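Side-chain contact in vitamin B12-binding protein (Vibrio cholerae O395, PDB 5YSC), which binds vitamin B12 in the periplasm and probably delivers it to the BtuC subunits of the BtuCDF ABC transporter for import: residues A[232-236]-A[237-241]. Residues are numbered along the deposited sequence; the frame is centred on the assembly and turned at random.
Sequences SAVQN and DQVWA
Gln238 folds back on the end of the short helix 232-235 through a Schellman motif, in which its backbone N donates to Ala233 O at 2.8 Å, nearly in line with the carbonyl bond (168° at the oxygen). The inner bond of the motif runs from Asp237 N to Val234 O, 2.9 Å long, but this donor stands well above the carbonyl plane, 66° out of it. Asp237 is the C-prime residue, and its positive phi turns the chain out of the helix.

The side chain of Gln238 then runs past the turn. Its CB rests 3.7 Å from Ala233 O, the same oxygen that accepts the backbone bond. With CG set anti to the carbonyl carbon (chi1 -59°), the chain swings beside its own backbone N and passes Asn236: Gln238 CG lies 3.3 Å from Asn236 O and 4.0 Å from Asn236 CB. Beyond CG the chain is extended, and CD still skirts Asn236 CB. The amide has partners on both its polar atoms: OE1 accepts a hydrogen bond from NE2 of Gln271, the C-terminal residue, and NE2 donates to Gln209 O, just before strand 210-213. Asn236 O in turn accepts a bond from Lys270 NZ.

After the cap the chain enters strand 239-241, an edge strand of the second of two parallel four-stranded sheets, paired with 210-213; this helix-to-strand turn lies away from the B12 pocket and from the residues probably used to bind BtuC. One face of the Trp240 ring meets Gln238 CA, which is offset toward the rim; the ring also stacks with Tyr264. Apolar contact between helix and strand comes from two valines whose side chains run alongside each other in a common direction, with Val234 CG2 against Val239 CG2 at 3.9 Å.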
loop_
_atom_site.group_PDB
_atom_site.type_symbol
_atom_site.label_atom_id
_atom_site.label_comp_id
_atom_site.label_asym_id
_atom_site.label_seq_id
_atom_site.Cartn_x
_atom_site.Cartn_y
_atom_site.Cartn_z
ATOM N N SER A 232 3.648 7.118 26.641
ATOM C CA SER A 232 2.551 6.300 27.146
ATOM C C SER A 232 2.285 5.100 26.241
ATOM O O SER A 232 1.908 4.019 26.717
ATOM C CB SER A 232 1.279 7.140 27.287
ATOM O OG SER A 232 0.773 7.533 26.019
ATOM N N ALA A 233 2.480 5.263 24.936
ATOM C CA ALA A 233 2.369 4.105 24.053
ATOM C C ALA A 233 3.279 2.971 24.499
ATOM O O ALA A 233 2.909 1.809 24.366
ATOM C CB ALA A 233 2.663 4.497 22.604
ATOM N N VAL A 234 4.469 3.264 25.023
ATOM C CA VAL A 234 5.344 2.179 25.447
ATOM C C VAL A 234 4.887 1.629 26.796
ATOM O O VAL A 234 4.810 0.408 26.980
ATOM C CB VAL A 234 6.809 2.647 25.476
ATOM C CG1 VAL A 234 7.740 1.519 25.919
ATOM C CG2 VAL A 234 7.207 3.139 24.098
ATOM N N GLN A 235 4.562 2.523 27.740
ATOM C CA GLN A 235 4.098 2.091 29.065
ATOM C C GLN A 235 2.880 1.193 28.946
ATOM O O GLN A 235 2.728 0.229 29.704
ATOM C CB GLN A 235 3.763 3.301 29.947
ATOM C CG GLN A 235 4.875 4.332 30.083
ATOM C CD GLN A 235 4.373 5.679 30.586
ATOM O OE1 GLN A 235 3.245 5.805 31.078
ATOM N NE2 GLN A 235 5.210 6.703 30.443
ATOM N N ASN A 236 2.003 1.497 27.991
ATOM C CA ASN A 236 0.769 0.767 27.774
ATOM C C ASN A 236 0.934 -0.414 26.827
ATOM O O ASN A 236 -0.062 -1.050 26.484
ATOM C CB ASN A 236 -0.296 1.730 27.255
ATOM C CG ASN A 236 -0.704 2.766 28.287
ATOM O OD1 ASN A 236 -0.617 2.526 29.496
ATOM N ND2 ASN A 236 -1.183 3.920 27.809
ATOM N N ASP A 237 2.163 -0.737 26.410
ATOM C CA ASP A 237 2.418 -1.919 25.585
ATOM C C ASP A 237 1.652 -1.838 24.264
ATOM O O ASP A 237 1.052 -2.813 23.798
ATOM C CB ASP A 237 2.054 -3.189 26.354
ATOM C CG ASP A 237 2.382 -4.466 25.599
ATOM O OD1 ASP A 237 3.210 -4.430 24.659
ATOM O OD2 ASP A 237 1.801 -5.525 25.956
ATOM N N GLN A 238 1.678 -0.652 23.653
ATOM C CA GLN A 238 0.973 -0.383 22.404
ATOM C C GLN A 238 1.946 0.043 21.312
ATOM O O GLN A 238 1.678 0.965 20.535
ATOM C CB GLN A 238 -0.120 0.656 22.620
ATOM C CG GLN A 238 -1.130 0.192 23.653
ATOM C CD GLN A 238 -2.357 1.098 23.818
ATOM O OE1 GLN A 238 -3.377 0.668 24.351
ATOM N NE2 GLN A 238 -2.259 2.350 23.372
ATOM N N VAL A 239 3.075 -0.655 21.234
ATOM C CA VAL A 239 3.964 -0.592 20.089
ATOM C C VAL A 239 3.813 -1.926 19.393
ATOM O O VAL A 239 4.146 -2.976 19.969
ATOM C CB VAL A 239 5.419 -0.329 20.485
ATOM C CG1 VAL A 239 6.271 -0.213 19.255
ATOM C CG2 VAL A 239 5.491 0.947 21.336
ATOM N N TRP A 240 3.310 -1.890 18.154
ATOM C CA TRP A 240 2.999 -3.109 17.425
ATOM C C TRP A 240 3.540 -3.053 16.005
ATOM O O TRP A 240 3.556 -2.004 15.354
ATOM C CB TRP A 240 1.492 -3.336 17.359
ATOM C CG TRP A 240 0.833 -3.581 18.668
ATOM C CD1 TRP A 240 1.086 -4.615 19.512
ATOM C CD2 TRP A 240 -0.252 -2.832 19.263
ATOM N NE1 TRP A 240 0.245 -4.549 20.611
ATOM C CE2 TRP A 240 -0.584 -3.470 20.475
ATOM C CE3 TRP A 240 -0.983 -1.694 18.879
ATOM C CZ2 TRP A 240 -1.609 -3.003 21.312
ATOM C CZ3 TRP A 240 -1.995 -1.237 19.700
ATOM C CH2 TRP A 240 -2.303 -1.895 20.907
ATOM N N ALA A 241 3.974 -4.209 15.524
ATOM C CA ALA A 241 4.297 -4.353 14.112
ATOM C C ALA A 241 3.042 -4.491 13.273
ATOM O O ALA A 241 2.087 -5.137 13.692
ATOM C CB ALA A 241 5.149 -5.578 13.876
#